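Side-chain contacts in eukaryotic translation initiation factor 2A (Schizosaccharomyces pombe, PDB 3WJ9), which probably directs methionyl-tRNAi to 40S ribosomal subunits in a codon-dependent manner, early in the translation of a small number of specific mRNAs: residues F149-N154 / G158-L163; R322-A327 / N343-I348; A40-S43 / L48-Y51; N355-E360 / S374-V379. All blocks are in the same frame, centred on the assembly; numbering follows the deposited sequence.

Contact 1. Residues F149-N154 / G158-L163; sequences FYETGN and GPIAKL
Phe149 and Ala161 form an antiparallel hydrogen-bonded pair, Phe149 N giving a 2.8 Å bond to Ala161 O, while Ile160 N reaches Phe149 O only weakly, and with Ile160 and Ala161 both facing Phe149 the pairing is a classic beta bulge. On the face of the sheet that bears Phe149 and Ala161, their CB atoms pack 3.9 Å apart. Beyond them the Phe149 ring turns its edge toward this strand, with Ala161 O in the ring plane and Leu163 CB 4.4 Å from Phe149 CE1. With CG anti to its carbonyl carbon (chi1 -65°), Tyr150 runs alongside Pro159 in the same direction. Pro159 CA sits over the ring face as a CH-pi contact, 4.3 Å from the Tyr150 centroid, and Pro159 CG lies 3.7 Å from Tyr150 OH. A serine in place of Tyr150 would probably open a gap beside Pro159 and cost its CA the aromatic face. Toward the turn, Ile160 CD1 lies against the Glu151 side chain, 3.7 Å from Glu151 CG. The hairpin forms the last two strands of a four-stranded sheet; Phe149 and Leu163 extend from it onto Val181 and Val183 of strand 180-185 in the next sheet.

Contact 2. Residues R322-A327 / N343-I348; sequences RYILLA and NNMKKI
Ile324 and Met345 cross at about a right angle, the end of the isoleucine meeting the end of the longer chain. Ile324 is aimed from its strand at the segment 343-348: CG1 is anti to the carbonyl carbon (chi1 -54°) and the chain continues extended, which makes CD1 the atom nearest Met345. Met345, present as selenomethionine, leaves its backbone to one side and bends at chi2 (51°), bringing its selenium and CE back toward Ile324. The modelled gap between the two terminal carbons is too short to be reliable, but the Met345 selenium lies 3.9 Å from Ile324 CD1. A second, looser touch joins Tyr323 CE1 and Ile348 CD1 at 4.3 Å, the methyl reaching the ring obliquely. The backbones stay well apart, with Ile324 and Met345 CA atoms 8.6 Å from each other, because strand 335-340 lies between strand 323-327 and strand 346-352, which Met345 immediately precedes. Ile296 of strand 292-297 touches both Ile324 and Met345, and Ile307 of strand 303-310 also touches Met345, so this pair belongs to the packing between neighbouring propeller blades. Close by, Arg322 NE makes a salt bridge to Asp340, whose side chain Tyr323 also touches. Across the contact itself there is no hydrogen bond: methyl, selenium and aromatic carbon meet by van der Waals contact, with apolar burial on the Ile324 side, an attraction with little directional demand.

Contact 3. Residues A40-S43 / L48-Y51; sequences ACYS and LFAY
Tyr42 and Phe49 meet across the first hairpin of a four-stranded antiparallel propeller blade, strands 37-42 and 48-53. Cys41 and Ala50 are its hydrogen-bonded pair: Cys41 N to Ala50 O is 2.9 Å, and Ala50 N to Cys41 O is 3.0 Å and almost perfectly straight (179°). At the turn end Ser43 adds two bonds. Ser43 N reaches Leu48 O from above the carbonyl plane (3.2 Å), and Ser43 OG, set between the backbone N and carbonyl carbon, accepts a bond from Leu48 N at 3.0 Å, which ties the start of the second strand to a side chain. On the face bearing Ala40, Tyr42, Phe49 and Tyr51, the rings of the non-hydrogen-bonded pair make an edge-to-face contact, the edge of Phe49 toward the face of Tyr42, with centroids 5.5 Å apart and planes at 60°. Phe49 CG is anti to the backbone N (chi1 173°), which carries the ring across toward the first strand, Phe49 CZ lying 4.0 Å from Ala40 CB. Tyr42 OH is hydrogen-bonded to Gln6, and its ring also meets Phe405. A leucine replacing Tyr42 would probably leave the Phe49 edge without an aromatic face and Gln6 without its hydroxyl mate. On the other face, Cys41 and Ala50 rest on Phe81 of strand 76-81, the blade-on-blade packing of a beta-propeller.

Contact 4. Residues N355-E360 / S374-V379; sequences NCTYCE and SPRLRV
Thr357 and Arg376 meet at the surface of the beta-propeller, within WD repeat 4, where the residues leading into strand 358-361 lie against the loop that follows strand 367-372. Thr357 stands in a classic beta bulge, sharing Ala371 with Tyr358 as the facing residue. Its side chain and that of Arg376 slide past each other in opposite directions. Arg376 leaves with CG anti to the backbone N (chi1 -171°) and stays extended to NE, which lays its aliphatic part along the threonine: Arg376 CD is 3.6 Å from Thr357 CB and 3.7 Å from Thr357 CG2. Farther out, Thr357 CA lies over one face of the guanidinium. Arg376 NH1 comes within 3.2 Å of Thr357 O, but the angle is too poor for a hydrogen bond, and the contact is mainly van der Waals. The hydroxyl of Thr357 is used elsewhere, in a hydrogen bond with Thr373 OG1. Leu377, whose side chain also rests on Val372 of strand 367-372, crosses Asn355 at about a right angle. A single branch does the touching there: Leu377 CD2 sits 3.5 Å from Asn355 CB, and Leu377 CD2 to Asn355 CG, the amide carbon, is 3.6 Å.

In this beta-propeller part of the longer factor, the contacts follow in series from the N terminus, none enclosing or crossing another. Contact 3 closes the short turn between the first two strands of an early blade, four residues lying between its segments; contact 1 closes the loop between the last two strands of a later one, with three between. Contacts 2 and 4 close longer loops, within WD repeats 3 and 4: contact 2 spans strand 335-340, contact 4 the end of strand 358-361 and all of strand 367-372. These two blades follow each other and touch, Leu325 CD1 packing 3.6 Å from Cys359 SG. Contacts 1 and 2 lie on opposite sides of the chain's centre.

Contact 1. Residues F149-N154 / G158-L163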
# COMPACT_ATOMS: atom_id res chain seq x y z
N PHE A 149 16.12 -14.15 -2.46
CA PHE A 149 14.81 -14.77 -2.60
C PHE A 149 14.69 -15.95 -1.65
O PHE A 149 15.67 -16.64 -1.38
CB PHE A 149 14.58 -15.22 -4.04
CG PHE A 149 14.50 -14.10 -5.03
CD1 PHE A 149 15.66 -13.53 -5.54
CD2 PHE A 149 13.28 -13.61 -5.46
CE1 PHE A 149 15.59 -12.49 -6.45
CE2 PHE A 149 13.21 -12.58 -6.37
CZ PHE A 149 14.37 -12.02 -6.86
N TYR A 150 13.48 -16.18 -1.14
CA TYR A 150 13.26 -17.24 -0.17
C TYR A 150 12.05 -18.10 -0.54
O TYR A 150 11.21 -17.70 -1.34
CB TYR A 150 13.04 -16.66 1.23
CG TYR A 150 14.24 -15.96 1.83
CD1 TYR A 150 14.61 -14.69 1.41
CD2 TYR A 150 15.00 -16.56 2.83
CE1 TYR A 150 15.70 -14.04 1.95
CE2 TYR A 150 16.09 -15.92 3.38
CZ TYR A 150 16.44 -14.66 2.94
OH TYR A 150 17.52 -14.02 3.49
N GLU A 151 11.98 -19.29 0.04
CA GLU A 151 10.75 -20.07 0.04
C GLU A 151 10.01 -19.78 1.34
O GLU A 151 10.55 -20.01 2.42
CB GLU A 151 11.03 -21.57 -0.09
CG GLU A 151 11.24 -22.06 -1.51
CD GLU A 151 11.29 -23.58 -1.58
OE1 GLU A 151 11.06 -24.13 -2.68
OE2 GLU A 151 11.57 -24.21 -0.54
N THR A 152 8.78 -19.28 1.25
CA THR A 152 8.04 -18.88 2.44
C THR A 152 7.80 -20.05 3.39
O THR A 152 7.85 -19.90 4.61
CB THR A 152 6.69 -18.24 2.08
OG1 THR A 152 5.89 -19.17 1.34
CG2 THR A 152 6.91 -16.98 1.24
N GLY A 153 7.54 -21.22 2.82
CA GLY A 153 7.35 -22.43 3.61
C GLY A 153 8.57 -22.75 4.46
O GLY A 153 8.44 -23.08 5.64
N ASN A 154 9.74 -22.66 3.85
CA ASN A 154 10.99 -22.95 4.53
C ASN A 154 12.04 -21.90 4.21
O ASN A 154 12.95 -22.15 3.42
CB ASN A 154 11.50 -24.34 4.15
CG ASN A 154 12.68 -24.77 4.98
OD1 ASN A 154 13.00 -24.16 6.00
ND2 ASN A 154 13.33 -25.85 4.56
N GLY A 158 17.49 -20.58 4.46
CA GLY A 158 18.23 -19.54 3.76
C GLY A 158 17.75 -19.25 2.36
O GLY A 158 16.79 -19.86 1.89
N PRO A 159 18.41 -18.30 1.68
CA PRO A 159 18.10 -17.86 0.31
C PRO A 159 18.16 -18.99 -0.71
O PRO A 159 19.23 -19.55 -0.95
CB PRO A 159 19.17 -16.81 0.03
CG PRO A 159 19.56 -16.31 1.37
CD PRO A 159 19.50 -17.50 2.27
N ILE A 160 17.02 -19.31 -1.32
CA ILE A 160 16.97 -20.34 -2.35
C ILE A 160 17.50 -19.78 -3.67
O ILE A 160 17.86 -20.53 -4.58
CB ILE A 160 15.53 -20.86 -2.55
CG1 ILE A 160 15.54 -22.19 -3.31
CG2 ILE A 160 14.67 -19.82 -3.25
CD1 ILE A 160 14.17 -22.76 -3.58
N ALA A 161 17.58 -18.46 -3.75
CA ALA A 161 18.03 -17.78 -4.95
C ALA A 161 18.54 -16.38 -4.65
O ALA A 161 18.10 -15.74 -3.70
CB ALA A 161 16.91 -17.73 -5.97
N LYS A 162 19.47 -15.91 -5.47
CA LYS A 162 20.05 -14.58 -5.34
C LYS A 162 20.09 -13.90 -6.70
O LYS A 162 19.99 -14.56 -7.73
CB LYS A 162 21.46 -14.66 -4.74
CG LYS A 162 21.58 -15.56 -3.52
CD LYS A 162 23.02 -15.67 -3.04
CE LYS A 162 23.17 -16.76 -2.00
NZ LYS A 162 23.01 -18.12 -2.61
N LEU A 163 20.23 -12.58 -6.72
CA LEU A 163 20.26 -11.86 -7.99
C LEU A 163 21.67 -11.39 -8.35
O LEU A 163 22.43 -10.94 -7.50
CB LEU A 163 19.30 -10.67 -7.98
CG LEU A 163 18.95 -10.17 -9.38
CD1 LEU A 163 18.40 -11.32 -10.21
CD2 LEU A 163 17.95 -9.02 -9.33

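Contact 2. Residues R322-A327 / N343-I348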
# COMPACT_ATOMS: atom_id res chain seq x y z
N ARG A 322 -15.04 0.89 -12.08
CA ARG A 322 -16.07 1.68 -12.74
C ARG A 322 -15.94 3.16 -12.39
O ARG A 322 -16.08 4.03 -13.26
CB ARG A 322 -17.47 1.19 -12.36
CG ARG A 322 -18.58 1.94 -13.06
CD ARG A 322 -19.94 1.67 -12.44
NE ARG A 322 -20.99 2.46 -13.09
CZ ARG A 322 -22.24 2.56 -12.64
NH1 ARG A 322 -22.60 1.93 -11.53
NH2 ARG A 322 -23.13 3.29 -13.29
N TYR A 323 -15.68 3.45 -11.12
CA TYR A 323 -15.64 4.83 -10.64
C TYR A 323 -14.22 5.35 -10.48
O TYR A 323 -13.30 4.61 -10.16
CB TYR A 323 -16.38 4.94 -9.31
CG TYR A 323 -17.77 4.36 -9.34
CD1 TYR A 323 -18.77 4.95 -10.10
CD2 TYR A 323 -18.09 3.23 -8.60
CE1 TYR A 323 -20.04 4.43 -10.14
CE2 TYR A 323 -19.37 2.70 -8.62
CZ TYR A 323 -20.34 3.30 -9.40
OH TYR A 323 -21.61 2.78 -9.43
N ILE A 324 -14.05 6.65 -10.71
CA ILE A 324 -12.76 7.31 -10.55
C ILE A 324 -12.89 8.50 -9.59
O ILE A 324 -13.71 9.39 -9.81
CB ILE A 324 -12.19 7.78 -11.90
CG1 ILE A 324 -12.15 6.62 -12.90
CG2 ILE A 324 -10.81 8.38 -11.72
CD1 ILE A 324 -11.61 7.00 -14.27
N LEU A 325 -12.07 8.49 -8.54
CA LEU A 325 -12.13 9.53 -7.52
C LEU A 325 -11.05 10.58 -7.73
O LEU A 325 -9.93 10.25 -8.13
CB LEU A 325 -12.01 8.90 -6.12
CG LEU A 325 -12.19 9.77 -4.87
CD1 LEU A 325 -12.81 8.94 -3.76
CD2 LEU A 325 -10.87 10.35 -4.40
N LEU A 326 -11.38 11.84 -7.46
CA LEU A 326 -10.41 12.92 -7.58
C LEU A 326 -10.55 13.89 -6.42
O LEU A 326 -11.57 14.56 -6.28
CB LEU A 326 -10.58 13.64 -8.92
CG LEU A 326 -9.47 14.62 -9.30
CD1 LEU A 326 -8.12 13.91 -9.34
CD2 LEU A 326 -9.76 15.29 -10.63
N ALA A 327 -9.53 13.95 -5.57
CA ALA A 327 -9.63 14.71 -4.33
C ALA A 327 -8.42 15.59 -4.07
O ALA A 327 -7.40 15.51 -4.76
CB ALA A 327 -9.84 13.76 -3.16
N ASN A 343 -19.70 5.79 -18.11
CA ASN A 343 -20.75 6.73 -18.51
C ASN A 343 -20.25 7.93 -19.33
O ASN A 343 -20.94 8.95 -19.42
CB ASN A 343 -21.50 7.24 -17.27
CG ASN A 343 -22.92 7.69 -17.58
OD1 ASN A 343 -23.29 7.85 -18.75
ND2 ASN A 343 -23.70 7.94 -16.54
N ASN A 344 -19.07 7.81 -19.95
CA ASN A 344 -18.36 8.91 -20.62
C ASN A 344 -17.89 9.90 -19.57
O ASN A 344 -18.33 11.06 -19.60
CB ASN A 344 -19.23 9.67 -21.63
CG ASN A 344 -19.97 8.76 -22.55
OD1 ASN A 344 -21.20 8.79 -22.59
ND2 ASN A 344 -19.25 7.94 -23.32
N MSE A 345 -17.16 9.43 -18.57
CA MSE A 345 -16.47 10.30 -17.65
C MSE A 345 -17.41 11.33 -17.09
O MSE A 345 -16.98 12.49 -16.88
CB MSE A 345 -15.27 10.96 -18.34
CG MSE A 345 -14.06 11.01 -17.42
SE MSE A 345 -13.68 9.25 -16.62
CE MSE A 345 -12.05 9.75 -15.65
N LYS A 346 -18.66 10.96 -16.83
CA LYS A 346 -19.58 11.87 -16.14
C LYS A 346 -19.20 11.97 -14.68
O LYS A 346 -18.69 11.01 -14.10
CB LYS A 346 -21.04 11.42 -16.22
CG LYS A 346 -21.62 11.12 -17.59
CD LYS A 346 -21.27 12.12 -18.67
CE LYS A 346 -22.05 11.80 -19.93
NZ LYS A 346 -21.61 12.58 -21.11
N LYS A 347 -19.44 13.13 -14.10
CA LYS A 347 -19.38 13.26 -12.65
C LYS A 347 -20.78 13.04 -12.09
O LYS A 347 -21.75 13.61 -12.59
CB LYS A 347 -18.83 14.62 -12.24
CG LYS A 347 -18.20 14.62 -10.87
CD LYS A 347 -17.36 15.86 -10.63
CE LYS A 347 -18.17 17.13 -10.84
NZ LYS A 347 -19.32 17.20 -9.90
N ILE A 348 -20.87 12.20 -11.07
CA ILE A 348 -22.15 11.87 -10.46
C ILE A 348 -22.23 12.44 -9.05
O ILE A 348 -23.31 12.50 -8.46
CB ILE A 348 -22.38 10.35 -10.40
CG1 ILE A 348 -21.41 9.71 -9.40
CG2 ILE A 348 -22.21 9.73 -11.78
CD1 ILE A 348 -21.66 8.24 -9.15

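Contact 3. Residues A40-S43 / L48-Y51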
# COMPACT_ATOMS: atom_id res chain seq x y z
N ALA A 40 -2.40 -0.81 13.86
CA ALA A 40 -3.38 -1.81 13.45
C ALA A 40 -3.40 -2.00 11.93
O ALA A 40 -3.02 -1.10 11.19
CB ALA A 40 -4.77 -1.42 13.94
N CYS A 41 -3.85 -3.17 11.48
CA CYS A 41 -3.95 -3.47 10.05
C CYS A 41 -4.78 -4.72 9.74
O CYS A 41 -4.99 -5.57 10.60
CB CYS A 41 -2.55 -3.62 9.44
SG CYS A 41 -1.60 -5.03 10.06
N TYR A 42 -5.24 -4.81 8.49
CA TYR A 42 -5.93 -6.00 7.99
C TYR A 42 -5.02 -6.83 7.10
O TYR A 42 -4.10 -6.29 6.47
CB TYR A 42 -7.19 -5.61 7.19
CG TYR A 42 -8.42 -5.28 8.01
CD1 TYR A 42 -9.11 -6.27 8.70
CD2 TYR A 42 -8.92 -3.99 8.06
CE1 TYR A 42 -10.24 -5.97 9.44
CE2 TYR A 42 -10.05 -3.68 8.79
CZ TYR A 42 -10.71 -4.67 9.48
OH TYR A 42 -11.84 -4.37 10.21
N SER A 43 -5.28 -8.13 7.03
CA SER A 43 -4.66 -8.97 6.01
C SER A 43 -5.28 -8.62 4.67
O SER A 43 -6.44 -8.22 4.62
CB SER A 43 -4.85 -10.46 6.34
OG SER A 43 -6.22 -10.79 6.47
N LEU A 48 -8.18 -11.51 8.57
CA LEU A 48 -7.53 -11.33 9.86
C LEU A 48 -7.36 -9.86 10.23
O LEU A 48 -7.35 -8.98 9.37
CB LEU A 48 -6.17 -12.03 9.87
CG LEU A 48 -6.17 -13.56 9.78
CD1 LEU A 48 -4.75 -14.11 9.82
CD2 LEU A 48 -7.01 -14.16 10.89
N PHE A 49 -7.22 -9.61 11.53
CA PHE A 49 -6.99 -8.27 12.05
C PHE A 49 -5.90 -8.28 13.12
O PHE A 49 -5.95 -9.07 14.06
CB PHE A 49 -8.29 -7.68 12.63
CG PHE A 49 -8.10 -6.37 13.34
CD1 PHE A 49 -8.00 -5.19 12.63
CD2 PHE A 49 -8.04 -6.32 14.73
CE1 PHE A 49 -7.83 -3.98 13.29
CE2 PHE A 49 -7.87 -5.12 15.39
CZ PHE A 49 -7.77 -3.95 14.66
N ALA A 50 -4.91 -7.40 12.97
CA ALA A 50 -3.81 -7.33 13.92
C ALA A 50 -3.66 -5.91 14.47
O ALA A 50 -3.74 -4.94 13.72
CB ALA A 50 -2.51 -7.78 13.27
N TYR A 51 -3.44 -5.80 15.77
CA TYR A 51 -3.15 -4.50 16.36
C TYR A 51 -1.99 -4.61 17.34
O TYR A 51 -1.82 -5.62 18.01
CB TYR A 51 -4.39 -3.92 17.05
CG TYR A 51 -4.89 -4.73 18.23
CD1 TYR A 51 -5.84 -5.73 18.05
CD2 TYR A 51 -4.43 -4.49 19.51
CE1 TYR A 51 -6.30 -6.47 19.11
CE2 TYR A 51 -4.89 -5.22 20.58
CZ TYR A 51 -5.82 -6.22 20.38
OH TYR A 51 -6.29 -6.96 21.44

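Contact 4. Residues N355-E360 / S374-V379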
# COMPACT_ATOMS: atom_id res chain seq x y z
N ASN A 355 -9.71 18.90 5.31
CA ASN A 355 -8.69 18.31 6.17
C ASN A 355 -8.66 16.78 6.15
O ASN A 355 -8.06 16.15 7.02
CB ASN A 355 -8.88 18.80 7.61
CG ASN A 355 -8.65 20.29 7.76
OD1 ASN A 355 -7.65 20.82 7.26
ND2 ASN A 355 -9.57 20.97 8.43
N CYS A 356 -9.31 16.19 5.15
CA CYS A 356 -9.32 14.74 5.00
C CYS A 356 -7.91 14.23 4.72
O CYS A 356 -7.23 14.70 3.81
CB CYS A 356 -10.27 14.31 3.89
SG CYS A 356 -10.28 12.54 3.54
N THR A 357 -7.47 13.25 5.52
CA THR A 357 -6.12 12.72 5.41
C THR A 357 -6.14 11.28 4.91
O THR A 357 -5.10 10.66 4.70
CB THR A 357 -5.39 12.77 6.75
OG1 THR A 357 -5.94 11.79 7.64
CG2 THR A 357 -5.51 14.15 7.38
N TYR A 358 -7.34 10.74 4.72
CA TYR A 358 -7.51 9.37 4.27
C TYR A 358 -8.87 9.15 3.62
O TYR A 358 -9.90 9.57 4.17
CB TYR A 358 -7.32 8.40 5.43
CG TYR A 358 -7.52 6.95 5.05
CD1 TYR A 358 -6.47 6.20 4.54
CD2 TYR A 358 -8.76 6.34 5.18
CE1 TYR A 358 -6.64 4.89 4.19
CE2 TYR A 358 -8.94 5.03 4.82
CZ TYR A 358 -7.88 4.30 4.33
OH TYR A 358 -8.07 2.99 3.98
N CYS A 359 -8.89 8.49 2.46
CA CYS A 359 -10.13 8.21 1.75
C CYS A 359 -10.03 6.86 1.03
O CYS A 359 -8.97 6.50 0.53
CB CYS A 359 -10.45 9.33 0.77
SG CYS A 359 -11.90 9.04 -0.28
N GLU A 360 -11.14 6.13 0.97
CA GLU A 360 -11.12 4.77 0.44
C GLU A 360 -12.52 4.27 0.08
O GLU A 360 -13.47 4.46 0.84
CB GLU A 360 -10.47 3.82 1.45
CG GLU A 360 -10.32 2.38 0.98
CD GLU A 360 -9.83 1.47 2.09
OE1 GLU A 360 -9.85 1.89 3.27
OE2 GLU A 360 -9.42 0.33 1.79
N SER A 374 -4.81 12.16 13.24
CA SER A 374 -3.65 12.66 13.98
C SER A 374 -2.54 11.62 13.80
O SER A 374 -2.83 10.44 13.63
CB SER A 374 -4.01 12.86 15.46
OG SER A 374 -2.94 13.37 16.22
N PRO A 375 -1.26 12.04 13.80
CA PRO A 375 -0.76 13.41 13.99
C PRO A 375 -0.67 14.24 12.71
O PRO A 375 -0.08 15.32 12.74
CB PRO A 375 0.63 13.17 14.58
CG PRO A 375 1.07 11.91 13.94
CD PRO A 375 -0.16 11.06 13.75
N ARG A 376 -1.23 13.75 11.60
CA ARG A 376 -1.27 14.56 10.38
C ARG A 376 -2.18 15.77 10.61
O ARG A 376 -2.08 16.78 9.92
CB ARG A 376 -1.75 13.73 9.18
CG ARG A 376 -1.60 14.45 7.85
CD ARG A 376 -1.90 13.54 6.67
NE ARG A 376 -1.95 14.29 5.42
CZ ARG A 376 -2.25 13.76 4.24
NH1 ARG A 376 -2.55 12.47 4.14
NH2 ARG A 376 -2.26 14.52 3.15
N LEU A 377 -3.06 15.65 11.61
CA LEU A 377 -3.87 16.78 12.06
C LEU A 377 -4.33 16.58 13.50
O LEU A 377 -4.90 15.55 13.84
CB LEU A 377 -5.08 16.97 11.15
CG LEU A 377 -5.55 18.42 11.12
CD1 LEU A 377 -4.51 19.29 10.44
CD2 LEU A 377 -6.90 18.55 10.44
N ARG A 378 -4.09 17.58 14.34
CA ARG A 378 -4.39 17.47 15.77
C ARG A 378 -5.74 18.09 16.12
O ARG A 378 -6.06 18.27 17.30
CB ARG A 378 -3.28 18.11 16.60
CG ARG A 378 -1.88 17.70 16.17
CD ARG A 378 -0.90 17.76 17.33
NE ARG A 378 -1.20 16.75 18.34
CZ ARG A 378 -0.79 15.49 18.27
NH1 ARG A 378 -0.06 15.08 17.25
NH2 ARG A 378 -1.12 14.63 19.23
N VAL A 379 -6.53 18.43 15.11
CA VAL A 379 -7.85 19.00 15.32
C VAL A 379 -8.88 18.40 14.36
O VAL A 379 -8.55 18.03 13.23
CB VAL A 379 -7.84 20.54 15.15
CG1 VAL A 379 -7.15 21.20 16.34
CG2 VAL A 379 -7.16 20.93 13.84